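Local coordinates for 3-methyladenine dna-glycosylase (Archaeoglobus fulgidus, PDB 2JHN), which belongs to the AlkA-type DNA glycosylases of the HhH-GPD superfamily and carries an additional TATA-box-binding-protein-like domain, at residues Leu187-Glu190 / Ile191-Glu195; Glu68-Ala71 / Val72-Leu76. The protein carries 1 engineered substitution. All coordinates share one frame; numbering follows the deposited sequence.

In the fold
Both contacts are local, made along a helix and, in interaction 1, into the turn that follows it, and each comes from a different part of the chain. Interaction 2 comes first, on helix 69-80, in the TATA-box-binding-protein-like domain, where that helix packs against a five-stranded antiparallel sheet. Interaction 1 follows later, near the C-terminal end of helix 182-192 within the HhH-GPD region, where the neighbours are largely other helices. Their centres lie 27 Å apart and their nearest atoms about 16 Å, so the two do not touch. One belongs to a helix set against a sheet, the other to a helix packed among helices 118-127 and 164-177.

Interaction 1: Leu187-Glu190 / Ile191-Glu195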
# COMPACT_ATOMS: atom_id res chain seq x y z
N LEU A 187 -17.15 -0.39 -11.64
CA LEU A 187 -16.60 -1.51 -10.87
C LEU A 187 -16.43 -1.15 -9.38
O LEU A 187 -16.75 -1.95 -8.50
CB LEU A 187 -15.29 -1.96 -11.51
CG LEU A 187 -14.62 -3.24 -10.98
CD1 LEU A 187 -15.59 -4.42 -10.95
CD2 LEU A 187 -13.37 -3.54 -11.81
N ILE A 188 -15.94 0.06 -9.10
CA ILE A 188 -15.77 0.53 -7.72
C ILE A 188 -17.12 0.58 -7.00
O ILE A 188 -17.26 0.10 -5.87
CB ILE A 188 -14.97 1.86 -7.66
CG1 ILE A 188 -13.52 1.59 -8.10
CG2 ILE A 188 -15.06 2.47 -6.23
CD1 ILE A 188 -12.67 2.81 -8.31
N VAL A 189 -18.14 1.11 -7.67
CA VAL A 189 -19.48 1.11 -7.08
C VAL A 189 -19.94 -0.33 -6.80
O VAL A 189 -20.46 -0.64 -5.72
CB VAL A 189 -20.48 1.93 -7.95
CG1 VAL A 189 -21.93 1.71 -7.47
CG2 VAL A 189 -20.12 3.42 -7.92
N GLU A 190 -19.69 -1.23 -7.74
CA GLU A 190 -20.00 -2.66 -7.58
C GLU A 190 -19.37 -3.26 -6.31
O GLU A 190 -20.04 -3.91 -5.49
CB GLU A 190 -19.54 -3.42 -8.84
CG GLU A 190 -20.16 -4.79 -9.01
CD GLU A 190 -19.67 -5.55 -10.26
OE1 GLU A 190 -19.24 -4.92 -11.27
OE2 GLU A 190 -19.75 -6.80 -10.24
N ILE A 191 -18.08 -3.01 -6.12
CA ILE A 191 -17.35 -3.46 -4.95
C ILE A 191 -17.92 -2.84 -3.67
O ILE A 191 -18.04 -3.51 -2.63
CB ILE A 191 -15.83 -3.18 -5.11
CG1 ILE A 191 -15.23 -3.97 -6.32
CG2 ILE A 191 -15.09 -3.41 -3.80
CD1 ILE A 191 -15.13 -5.46 -6.10
N ALA A 192 -18.31 -1.56 -3.74
CA ALA A 192 -18.88 -0.86 -2.57
C ALA A 192 -20.16 -1.51 -1.98
O ALA A 192 -20.45 -1.40 -0.78
CB ALA A 192 -19.13 0.64 -2.91
N LYS A 193 -20.92 -2.18 -2.84
CA LYS A 193 -22.11 -2.94 -2.41
C LYS A 193 -21.83 -4.20 -1.57
O LYS A 193 -22.74 -4.76 -0.95
CB LYS A 193 -22.94 -3.32 -3.65
CG LYS A 193 -23.57 -2.13 -4.33
CD LYS A 193 -24.29 -2.53 -5.62
CE LYS A 193 -24.82 -1.31 -6.34
NZ LYS A 193 -25.52 -1.71 -7.59
N GLU A 194 -20.58 -4.67 -1.57
CA GLU A 194 -20.23 -5.91 -0.88
C GLU A 194 -20.20 -5.74 0.63
O GLU A 194 -19.63 -4.78 1.15
CB GLU A 194 -18.88 -6.45 -1.38
CG GLU A 194 -18.87 -6.83 -2.85
CD GLU A 194 -19.63 -8.13 -3.11
OE1 GLU A 194 -19.18 -9.20 -2.68
OE2 GLU A 194 -20.71 -8.07 -3.71
N GLU A 195 -20.83 -6.66 1.35
CA GLU A 195 -20.82 -6.66 2.80
C GLU A 195 -19.62 -7.44 3.32
O GLU A 195 -19.09 -8.30 2.61
CB GLU A 195 -22.10 -7.30 3.35
CG GLU A 195 -23.31 -6.41 3.19
CD GLU A 195 -23.50 -5.50 4.38
OE1 GLU A 195 -22.60 -5.44 5.26
OE2 GLU A 195 -24.56 -4.84 4.44
O HOH W 1 -21.60 -6.35 -5.48
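The C-terminal stretch of helix 182-192 brings L187 to I191, I188 to A192 and V189 to K193 through the i to i+4 bonding of an alpha helix. The first two bonds, I191 N to L187 O and A192 N to I188 O, are both 2.9 Å long. At K193 the pattern slackens: its N reaches V189 O at 3.3 Å with an N-H...O angle of only 141°, and shares its hydrogen weakly with E190 O, also at 3.3 Å. E194 N then bonds to I191 O, three residues back, and the chain extends away beyond it.

Side chains follow the same spacing. CG1 of I191 stands beside its own backbone N (chi1 -63°) and comes to 3.3 Å from L187 O, while on a more exposed flank CG1 of V189 meets CE of the extended K193 chain at 4.3 Å. This helix lies within the HhH-GPD region and packs into the surrounding helical domain: L187 and I188 touch I126 of helix 118-127, and A192 meets I167 and L168 of helix 164-177.

E194 folds back rather than reaching outward. A bend at chi2 (-74°) carries its carboxylate toward the preceding turn, where a single water bridges it to the backbone. That water donates to E194 OE2 at 2.6 Å and to E190 O at 2.9 Å, so the E190 carbonyl receives both the water and the weak K193 N-H. The other carboxylate oxygen, OE1, is hydrogen-bonded to Y211 OH; with one partner on each oxygen, the rotation of the group is restrained. E190 itself sends an extended side chain past F215, and its OE1 has weak, long ion pairs with R183 and K216.

Interaction 2: Glu68-Ala71 / Val72-Leu76; sequences EWEA and VRRKL
R73 lies across the indole of W69, one helical turn earlier on helix 69-80, and its side chain can be followed over the ring. CB sits over one face, 3.7 Å from the centroid of the six-membered ring of W69 and 11° off its normal, a CH-pi contact. R73 N donates to W69 O at 2.7 Å, so the backbone bond and the CH-pi contact both join R73 to W69. CG passes 3.7 Å from W69 CZ2, and CD follows at 3.9 Å from the same carbon. Because CG is anti to the R73 backbone N (chi1 -179°) and the chain stays extended as far as NE, the aliphatic part crosses the ring obliquely, passing from the face at CB toward CZ2 and CE2, before the guanidinium turns its edge to CZ2, with the two planes 78° apart. Beside the R73 chain, E70 runs the same way, its OE2 4.1 Å from R73 CD. The charged atoms are not in contact, E70 OE2 being 4.7 Å from R73 NH1, though the opposite charges probably attract weakly.

R74 instead bends back over the first turn. E70 O lies over one face of its guanidinium, toward the rim, and NH1 weakly bonds a water that donates to A71 O.

Around this turn, W69 stacks with W2 and touches I4 of strand 2-5 and V60 of strand 57-62, while V72 packs on L41 of strand 34-41, setting the helix against the five-stranded antiparallel sheet.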
# COMPACT_ATOMS: atom_id res chain seq x y z
N GLU A 68 -8.70 2.62 22.87
CA GLU A 68 -8.61 2.26 21.45
C GLU A 68 -7.16 2.15 20.96
O GLU A 68 -6.92 1.76 19.81
CB GLU A 68 -9.37 3.28 20.59
CG GLU A 68 -10.87 3.36 20.87
CD GLU A 68 -11.58 4.36 20.00
OE1 GLU A 68 -12.40 3.94 19.16
OE2 GLU A 68 -11.30 5.58 20.12
N TRP A 69 -6.20 2.47 21.84
CA TRP A 69 -4.77 2.46 21.48
C TRP A 69 -4.29 1.12 20.93
O TRP A 69 -3.62 1.09 19.91
CB TRP A 69 -3.87 2.89 22.66
CG TRP A 69 -2.39 2.63 22.43
CD1 TRP A 69 -1.55 1.90 23.23
CD2 TRP A 69 -1.58 3.08 21.32
NE1 TRP A 69 -0.28 1.88 22.70
CE2 TRP A 69 -0.27 2.59 21.52
CE3 TRP A 69 -1.84 3.84 20.16
CZ2 TRP A 69 0.77 2.84 20.63
CZ3 TRP A 69 -0.79 4.09 19.26
CH2 TRP A 69 0.50 3.58 19.50
N GLU A 70 -4.63 0.02 21.60
CA GLU A 70 -4.18 -1.30 21.16
C GLU A 70 -4.58 -1.58 19.69
O GLU A 70 -3.77 -2.08 18.91
CB GLU A 70 -4.71 -2.41 22.08
CG GLU A 70 -3.74 -3.56 22.30
CD GLU A 70 -2.45 -3.10 22.99
OE1 GLU A 70 -2.54 -2.40 24.03
OE2 GLU A 70 -1.35 -3.45 22.49
N ALA A 71 -5.81 -1.22 19.34
CA ALA A 71 -6.33 -1.41 17.99
C ALA A 71 -5.60 -0.50 17.00
O ALA A 71 -5.20 -0.95 15.92
CB ALA A 71 -7.84 -1.15 17.95
N VAL A 72 -5.43 0.77 17.37
CA VAL A 72 -4.73 1.72 16.51
C VAL A 72 -3.27 1.26 16.29
O VAL A 72 -2.76 1.28 15.17
CB VAL A 72 -4.76 3.16 17.10
CG1 VAL A 72 -3.87 4.10 16.26
CG2 VAL A 72 -6.16 3.69 17.16
N ARG A 73 -2.63 0.83 17.37
CA ARG A 73 -1.22 0.41 17.30
C ARG A 73 -1.04 -0.76 16.32
O ARG A 73 -0.11 -0.76 15.52
CB ARG A 73 -0.70 0.02 18.68
CG ARG A 73 0.75 -0.41 18.77
CD ARG A 73 1.03 -1.00 20.15
NE ARG A 73 2.46 -1.16 20.40
CZ ARG A 73 3.14 -2.29 20.22
NH1 ARG A 73 2.53 -3.38 19.79
NH2 ARG A 73 4.45 -2.32 20.49
N ARG A 74 -1.95 -1.73 16.38
CA ARG A 74 -1.92 -2.91 15.51
C ARG A 74 -2.05 -2.48 14.07
O ARG A 74 -1.33 -2.98 13.20
CB ARG A 74 -3.08 -3.85 15.86
CG ARG A 74 -3.00 -5.26 15.28
CD ARG A 74 -4.09 -6.18 15.89
NE ARG A 74 -4.20 -6.06 17.36
CZ ARG A 74 -5.25 -5.55 18.01
NH1 ARG A 74 -6.31 -5.09 17.36
NH2 ARG A 74 -5.24 -5.50 19.34
N LYS A 75 -2.97 -1.56 13.82
CA LYS A 75 -3.23 -1.05 12.46
C LYS A 75 -2.00 -0.34 11.92
O LYS A 75 -1.63 -0.54 10.77
CB LYS A 75 -4.41 -0.08 12.44
CG LYS A 75 -5.83 -0.70 12.61
CD LYS A 75 -6.90 0.43 12.52
CE LYS A 75 -8.23 -0.03 11.88
NZ LYS A 75 -9.14 1.14 11.51
N LEU A 76 -1.35 0.49 12.75
CA LEU A 76 -0.18 1.25 12.26
C LEU A 76 1.06 0.38 12.04
O LEU A 76 1.83 0.63 11.11
CB LEU A 76 0.16 2.41 13.20
CG LEU A 76 -0.95 3.46 13.33
CD1 LEU A 76 -0.55 4.46 14.43
CD2 LEU A 76 -1.21 4.16 12.01
O HOH W 2 -6.61 -3.30 15.03